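Local coordinates for protein type I polyketide synthase PikAII (Streptomyces venezuelae, PDB 3QP9) that probably epimerises the alpha-methyl carbon of a beta-ketoacyl polyketide intermediate without reducing its ketone, as a C2-type ketoreductase domain of a modular polyketide synthase, at residues A[494-497]-A[498-502]; A[122-125]-A[126-130]; A[379-382]-A[383-387]. All blocks are in the same frame, centred on the assembly; numbering follows the deposited sequence.

Contact 1 (A[494-497]-A[498-502]); sequences SSFA and PGFTT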
loop_
_atom_site.group_PDB
_atom_site.type_symbol
_atom_site.label_atom_id
_atom_site.label_comp_id
_atom_site.label_asym_id
_atom_site.label_seq_id
_atom_site.Cartn_x
_atom_site.Cartn_y
_atom_site.Cartn_z
ATOM N N SER A 494 -6.507 -15.993 16.764
ATOM C CA SER A 494 -5.825 -17.009 17.541
ATOM C C SER A 494 -4.881 -17.874 16.621
ATOM O O SER A 494 -3.870 -18.412 17.108
ATOM C CB SER A 494 -6.855 -17.808 18.373
ATOM O OG SER A 494 -7.650 -18.685 17.562
ATOM N N SER A 495 -5.173 -17.959 15.307
ATOM C CA SER A 495 -4.281 -18.643 14.346
ATOM C C SER A 495 -3.408 -17.657 13.640
ATOM O O SER A 495 -2.233 -17.899 13.436
ATOM C CB SER A 495 -5.049 -19.443 13.309
ATOM O OG SER A 495 -5.773 -20.445 14.014
ATOM N N PHE A 496 -3.977 -16.497 13.316
ATOM C CA PHE A 496 -3.221 -15.531 12.558
ATOM C C PHE A 496 -2.042 -14.893 13.284
ATOM O O PHE A 496 -0.983 -14.766 12.706
ATOM C CB PHE A 496 -4.150 -14.453 11.968
ATOM C CG PHE A 496 -3.439 -13.515 10.974
ATOM C CD1 PHE A 496 -3.549 -13.706 9.602
ATOM C CD2 PHE A 496 -2.651 -12.439 11.464
ATOM C CE1 PHE A 496 -2.845 -12.830 8.725
ATOM C CE2 PHE A 496 -1.942 -11.567 10.643
ATOM C CZ PHE A 496 -2.056 -11.723 9.245
ATOM N N ALA A 497 -2.270 -14.368 14.489
ATOM C CA ALA A 497 -1.243 -13.623 15.208
ATOM C C ALA A 497 -0.018 -14.500 15.529
ATOM O O ALA A 497 1.088 -14.045 15.313
ATOM C CB ALA A 497 -1.825 -12.953 16.489
ATOM N N PRO A 498 -0.197 -15.761 15.974
ATOM C CA PRO A 498 1.071 -16.579 16.104
ATOM C C PRO A 498 1.745 -16.830 14.732
ATOM O O PRO A 498 2.991 -16.707 14.640
ATOM C CB PRO A 498 0.641 -17.881 16.838
ATOM C CG PRO A 498 -0.699 -17.465 17.587
ATOM C CD PRO A 498 -1.350 -16.426 16.578
ATOM N N GLY A 499 0.948 -17.143 13.694
ATOM C CA GLY A 499 1.519 -17.427 12.351
ATOM C C GLY A 499 2.250 -16.188 11.782
ATOM O O GLY A 499 3.306 -16.311 11.158
ATOM N N PHE A 500 1.699 -15.002 12.032
ATOM C CA PHE A 500 2.300 -13.729 11.560
ATOM C C PHE A 500 3.624 -13.388 12.297
ATOM O O PHE A 500 4.448 -12.659 11.804
ATOM C CB PHE A 500 1.269 -12.589 11.782
ATOM C CG PHE A 500 1.655 -11.258 11.126
ATOM C CD1 PHE A 500 1.740 -11.150 9.743
ATOM C CD2 PHE A 500 1.894 -10.137 11.893
ATOM C CE1 PHE A 500 2.097 -9.943 9.141
ATOM C CE2 PHE A 500 2.227 -8.907 11.284
ATOM C CZ PHE A 500 2.351 -8.840 9.910
ATOM N N THR A 501 3.750 -13.798 13.546
ATOM C CA THR A 501 4.932 -13.380 14.328
ATOM C C THR A 501 5.934 -14.490 14.535
ATOM O O THR A 501 6.891 -14.297 15.296
ATOM C CB THR A 501 4.588 -12.784 15.699
ATOM O OG1 THR A 501 3.799 -13.717 16.466
ATOM C CG2 THR A 501 3.810 -11.414 15.542
ATOM N N THR A 502 5.729 -15.602 13.828
ATOM C CA THR A 502 6.582 -16.790 14.013
ATOM C C THR A 502 8.033 -16.463 13.634
ATOM O O THR A 502 8.940 -16.854 14.352
ATOM C CB THR A 502 6.002 -18.114 13.363
ATOM O OG1 THR A 502 4.761 -18.476 14.010
ATOM C CG2 THR A 502 6.943 -19.321 13.550
#
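The carbonyl oxygen of Ala-497 is gripped twice by Thr-501: the hydroxyl OG1 donates to Ala-497 O at 3.0 Å, and the amide N of the same threonine reaches Ala-497 O at 3.2 Å. The two donors arrive from opposite faces of the carbonyl plane, one backbone and one side chain sharing a single acceptor. The bonds lie toward the C-terminal end of a short, proline-kinked helix, 493-501, late in the ketoreductase chain. The hydroxyl can turn back along the helix because chi1 of Thr-501, at 56°, sets OG1 between the backbone N and the carbonyl carbon.

Pro-498 has no N-H to offer the preceding turn, and the helix kinks there; CG of its ring instead lies 3.3 Å from Ser-494 O. Around the proline the helical pattern continues, with Gly-499 N bonded to Ser-495 O and Phe-500 N to Phe-496 O, the latter at 2.8 Å.

On the flank of the helix the phenyl groups of Phe-496 and Phe-500 lie side by side and point the same way. Their planes are only 23° apart, but the rings are slid so far that they barely overlap. Phe-496 is buried, and Trp-407 meets its ring edge-to-face. Phe-496 meets its neighbour through CE2, which sits 3.6 Å from Phe-500 CB and equally far from Phe-500 CG.

Contact 2 (A[122-125]-A[126-130]); sequences PGHP and APFTR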
loop_
_atom_site.group_PDB
_atom_site.type_symbol
_atom_site.label_atom_id
_atom_site.label_comp_id
_atom_site.label_asym_id
_atom_site.label_seq_id
_atom_site.Cartn_x
_atom_site.Cartn_y
_atom_site.Cartn_z
ATOM N N PRO A 122 12.737 4.976 -16.822
ATOM C CA PRO A 122 12.664 4.883 -18.290
ATOM C C PRO A 122 11.814 3.709 -18.787
ATOM O O PRO A 122 11.131 3.811 -19.801
ATOM C CB PRO A 122 14.138 4.675 -18.715
ATOM C CG PRO A 122 14.948 5.214 -17.603
ATOM C CD PRO A 122 14.133 4.947 -16.338
ATOM N N GLY A 123 11.842 2.584 -18.096
ATOM C CA GLY A 123 11.107 1.453 -18.658
ATOM C C GLY A 123 9.614 1.424 -18.320
ATOM O O GLY A 123 8.933 0.513 -18.740
ATOM N N HIS A 124 9.112 2.397 -17.544
ATOM C CA HIS A 124 7.864 2.144 -16.785
ATOM C C HIS A 124 7.029 3.387 -16.486
ATOM O O HIS A 124 7.586 4.436 -16.257
ATOM C CB HIS A 124 8.185 1.398 -15.490
ATOM C CG HIS A 124 8.801 0.034 -15.703
ATOM N ND1 HIS A 124 10.144 -0.218 -15.487
ATOM C CD2 HIS A 124 8.255 -1.148 -16.073
ATOM C CE1 HIS A 124 10.402 -1.488 -15.737
ATOM N NE2 HIS A 124 9.274 -2.076 -16.090
ATOM N N PRO A 125 5.683 3.274 -16.549
ATOM C CA PRO A 125 4.816 4.455 -16.304
ATOM C C PRO A 125 4.762 4.817 -14.802
ATOM O O PRO A 125 5.215 4.026 -13.975
ATOM C CB PRO A 125 3.435 4.009 -16.817
ATOM C CG PRO A 125 3.415 2.550 -16.706
ATOM C CD PRO A 125 4.908 2.081 -16.924
ATOM N N ALA A 126 4.229 5.993 -14.456
ATOM C CA ALA A 126 3.952 6.298 -13.066
ATOM C C ALA A 126 2.849 5.294 -12.557
ATOM O O ALA A 126 1.977 4.842 -13.353
ATOM C CB ALA A 126 3.522 7.752 -12.926
ATOM N N PRO A 127 2.836 4.973 -11.238
ATOM C CA PRO A 127 3.510 5.716 -10.134
ATOM C C PRO A 127 4.826 5.076 -9.755
ATOM O O PRO A 127 5.552 5.619 -8.925
ATOM C CB PRO A 127 2.502 5.567 -8.944
ATOM C CG PRO A 127 1.804 4.247 -9.172
ATOM C CD PRO A 127 1.855 3.979 -10.703
ATOM N N PHE A 128 5.155 3.933 -10.356
ATOM C CA PHE A 128 6.503 3.349 -10.108
ATOM C C PHE A 128 7.554 4.444 -10.288
ATOM O O PHE A 128 7.494 5.197 -11.279
ATOM C CB PHE A 128 6.785 2.185 -11.051
ATOM C CG PHE A 128 8.120 1.533 -10.798
ATOM C CD1 PHE A 128 8.238 0.538 -9.829
ATOM C CD2 PHE A 128 9.233 1.893 -11.539
ATOM C CE1 PHE A 128 9.468 -0.098 -9.579
ATOM C CE2 PHE A 128 10.460 1.257 -11.281
ATOM C CZ PHE A 128 10.564 0.280 -10.281
ATOM N N THR A 129 8.453 4.606 -9.310
ATOM C CA THR A 129 9.563 5.618 -9.412
ATOM C C THR A 129 10.923 4.946 -9.327
ATOM O O THR A 129 11.005 3.742 -9.037
ATOM C CB THR A 129 9.523 6.752 -8.317
ATOM O OG1 THR A 129 9.995 6.266 -7.062
ATOM C CG2 THR A 129 8.135 7.384 -8.156
ATOM N N ARG A 130 11.998 5.696 -9.584
ATOM C CA ARG A 130 13.336 5.073 -9.561
ATOM C C ARG A 130 13.657 4.626 -8.142
ATOM O O ARG A 130 14.249 3.573 -7.916
ATOM C CB ARG A 130 14.364 6.055 -10.064
ATOM C CG ARG A 130 14.348 6.213 -11.610
ATOM C CD ARG A 130 15.577 7.046 -12.090
ATOM N NE ARG A 130 15.326 7.790 -13.345
ATOM C CZ ARG A 130 16.264 8.186 -14.217
ATOM N NH1 ARG A 130 15.913 8.844 -15.319
ATOM N NH2 ARG A 130 17.543 7.921 -13.999
HETATM O O HOH W 1 3.836 2.283 -12.557
#
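Pro-122 sets one ring carbon, CD, over a face of the Arg-130 guanidinium, 4.0 Å above its plane and displaced toward the rim. The arginine reaches the proline from the first turn of helix 130-144, and its NE is held by the carbonyl oxygen of Ala-120, which helps fix the guanidinium beside the proline.

Further along the loop, the partly exposed His-124 and the buried Phe-128 approach each other. Their rings are inclined at 63° with centroids 5.6 Å apart, an oblique meeting whose nearest atoms are His-124 CB and Phe-128 CD2, separated by 4.1 Å. Phe-128 swings its ring to this position with CG opposite its own amide nitrogen (chi1 -178°), and both side chains also rest on Ala-367 of helix 363-386.

The backbone between them is closed by a water rather than by a direct bond. This water donates to Pro-125 O at 2.6 Å and accepts from Phe-128 N at 3.1 Å. Ala-126 O is bonded to the Thr-375 hydroxyl, another link to helix 363-386.

Thr-129 then takes the N-cap position. The whole is a proline-rich connection from strand 109-112 into helix 130-144, in which a type VIa beta turn, with the cis Ala-126–Pro-127 peptide at its centre and a water bridging its ends, leads to the N-cap of the helix.

Contact 3 (A[379-382]-A[383-387]); sequences HLDR and LLREA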
loop_
_atom_site.group_PDB
_atom_site.type_symbol
_atom_site.label_atom_id
_atom_site.label_comp_id
_atom_site.label_asym_id
_atom_site.label_seq_id
_atom_site.Cartn_x
_atom_site.Cartn_y
_atom_site.Cartn_z
ATOM N N HIS A 379 -4.594 7.310 -12.990
ATOM C CA HIS A 379 -5.235 8.092 -14.023
ATOM C C HIS A 379 -6.658 8.440 -13.695
ATOM O O HIS A 379 -7.088 9.565 -13.950
ATOM C CB HIS A 379 -5.226 7.341 -15.366
ATOM C CG HIS A 379 -3.863 7.058 -15.871
ATOM N ND1 HIS A 379 -3.543 5.902 -16.564
ATOM C CD2 HIS A 379 -2.722 7.774 -15.758
ATOM C CE1 HIS A 379 -2.263 5.955 -16.894
ATOM N NE2 HIS A 379 -1.738 7.061 -16.381
ATOM N N LEU A 380 -7.397 7.477 -13.124
ATOM C CA LEU A 380 -8.781 7.778 -12.792
ATOM C C LEU A 380 -8.877 8.956 -11.773
ATOM O O LEU A 380 -9.763 9.838 -11.845
ATOM C CB LEU A 380 -9.472 6.556 -12.256
ATOM C CG LEU A 380 -9.762 5.477 -13.292
ATOM C CD1 LEU A 380 -10.024 4.180 -12.511
ATOM C CD2 LEU A 380 -10.997 5.835 -14.188
ATOM N N ASP A 381 -8.015 8.893 -10.775
ATOM C CA ASP A 381 -7.966 9.927 -9.739
ATOM C C ASP A 381 -7.601 11.269 -10.390
ATOM O O ASP A 381 -8.300 12.313 -10.174
ATOM C CB ASP A 381 -6.971 9.514 -8.599
ATOM C CG ASP A 381 -6.791 10.632 -7.579
ATOM O OD1 ASP A 381 -5.744 11.316 -7.587
ATOM O OD2 ASP A 381 -7.770 10.920 -6.875
ATOM N N ARG A 382 -6.543 11.285 -11.202
ATOM C CA ARG A 382 -6.206 12.534 -11.938
ATOM C C ARG A 382 -7.303 13.086 -12.878
ATOM O O ARG A 382 -7.722 14.254 -12.734
ATOM C CB ARG A 382 -4.876 12.451 -12.687
ATOM C CG ARG A 382 -4.552 13.785 -13.371
ATOM C CD ARG A 382 -3.101 13.797 -13.850
ATOM N NE ARG A 382 -2.808 12.856 -14.952
ATOM C CZ ARG A 382 -3.114 13.071 -16.240
ATOM N NH1 ARG A 382 -2.771 12.184 -17.176
ATOM N NH2 ARG A 382 -3.754 14.174 -16.606
ATOM N N LEU A 383 -7.788 12.285 -13.817
ATOM C CA LEU A 383 -8.849 12.796 -14.740
ATOM C C LEU A 383 -10.153 13.214 -14.061
ATOM O O LEU A 383 -10.826 14.176 -14.512
ATOM C CB LEU A 383 -9.131 11.767 -15.848
ATOM C CG LEU A 383 -7.841 11.324 -16.552
ATOM C CD1 LEU A 383 -8.091 9.996 -17.273
ATOM C CD2 LEU A 383 -7.342 12.435 -17.512
ATOM N N LEU A 384 -10.530 12.500 -12.993
ATOM C CA LEU A 384 -11.720 12.855 -12.203
ATOM C C LEU A 384 -11.506 14.117 -11.394
ATOM O O LEU A 384 -12.462 14.862 -11.136
ATOM C CB LEU A 384 -12.149 11.740 -11.253
ATOM C CG LEU A 384 -12.692 10.428 -11.866
ATOM C CD1 LEU A 384 -13.192 9.445 -10.825
ATOM C CD2 LEU A 384 -13.774 10.686 -12.947
ATOM N N ARG A 385 -10.269 14.314 -10.946
ATOM C CA ARG A 385 -9.856 15.523 -10.233
ATOM C C ARG A 385 -9.995 16.663 -11.240
ATOM O O ARG A 385 -10.637 17.677 -10.957
ATOM C CB ARG A 385 -8.398 15.355 -9.704
ATOM C CG ARG A 385 -8.210 15.596 -8.156
ATOM C CD ARG A 385 -6.952 14.935 -7.462
ATOM N NE ARG A 385 -5.850 14.506 -8.342
ATOM C CZ ARG A 385 -5.028 15.295 -9.059
ATOM N NH1 ARG A 385 -5.156 16.631 -9.070
ATOM N NH2 ARG A 385 -4.077 14.728 -9.801
ATOM N N GLU A 386 -9.427 16.463 -12.433
ATOM C CA GLU A 386 -9.359 17.477 -13.493
ATOM C C GLU A 386 -10.759 17.864 -14.053
ATOM O O GLU A 386 -10.954 18.971 -14.563
ATOM C CB GLU A 386 -8.300 17.072 -14.573
ATOM C CG GLU A 386 -6.851 17.603 -14.238
ATOM C CD GLU A 386 -5.616 16.888 -14.924
ATOM O OE1 GLU A 386 -4.467 16.952 -14.369
ATOM O OE2 GLU A 386 -5.786 16.315 -16.023
ATOM N N ALA A 387 -11.741 16.969 -13.906
ATOM C CA ALA A 387 -13.106 17.258 -14.280
ATOM C C ALA A 387 -13.870 17.973 -13.146
ATOM O O ALA A 387 -15.069 18.121 -13.228
ATOM C CB ALA A 387 -13.858 15.971 -14.740
#
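Asp-381 and Arg-385 slant across each other one turn apart, their carboxylate and guanidinium planes 44° from parallel, near the C-terminal end of helix 363-386 in the Rossmann-type ketoreductase domain. Arg-385 NE donates to Asp-381 OD1 at 3.3 Å in a salt bridge. The carboxylate oxygen lies almost in the guanidinium plane, at its edge, whereas the NE group meets the carboxylate from above its plane. The other oxygen of Asp-381, OD2, forms a salt bridge with Arg-430, so the buried carboxylate is shared by two arginines; their charges would be expected to favour its ionised form.

Next along the helix, Arg-382 and Glu-386 make a second i to i+4 pair, with planes 50° apart. Here NH2 of Arg-382 reaches OE2 of Glu-386 at 3.0 Å, a weak hydrogen bond within a salt bridge. The arginine starts with CG opposite its backbone N (chi1 -177°) and bends at chi3, bringing its guanidinium round to the glutamate, which is extended beyond CG. Arg-382 CG also touches Glu-386 OE1, at 3.3 Å.

The buried Leu-380 and Leu-384 face inward, packing on His-348 and Leu-343 of strand 343-348 respectively; Leu-383, partly exposed, joins Leu-384 against helix 327-335. The i to i+4 backbone bonds continue through this turn, from Leu-383 N to His-379 O as far as Glu-386 N to Arg-382 O. Over one face of the Arg-382 guanidinium lies Leu-383 CD2, 4.1 Å from NH2.

Each contact is partly buried. The buried parts are Phe-496 and Ala-497 in contact 1, Pro-127 and Phe-128 in contact 2, and Leu-380, Asp-381 and Leu-384 in contact 3, while Pro-122 and the Arg-382–Glu-386 pair lie toward the surface. Contacts 1 and 3 are turns near helix C-terminal ends: contact 1 joins a threonine hydroxyl bonded back to a backbone carbonyl with a phenyl pair, whereas contact 3 sets salt bridges beside packed leucines. Contact 2, without regular structure, relies on a water and a cis peptide. Contacts 2 and 3 share helix 363-386, their nearest atoms about 5 Å apart. Contact 1 lies across the chain's centre from both.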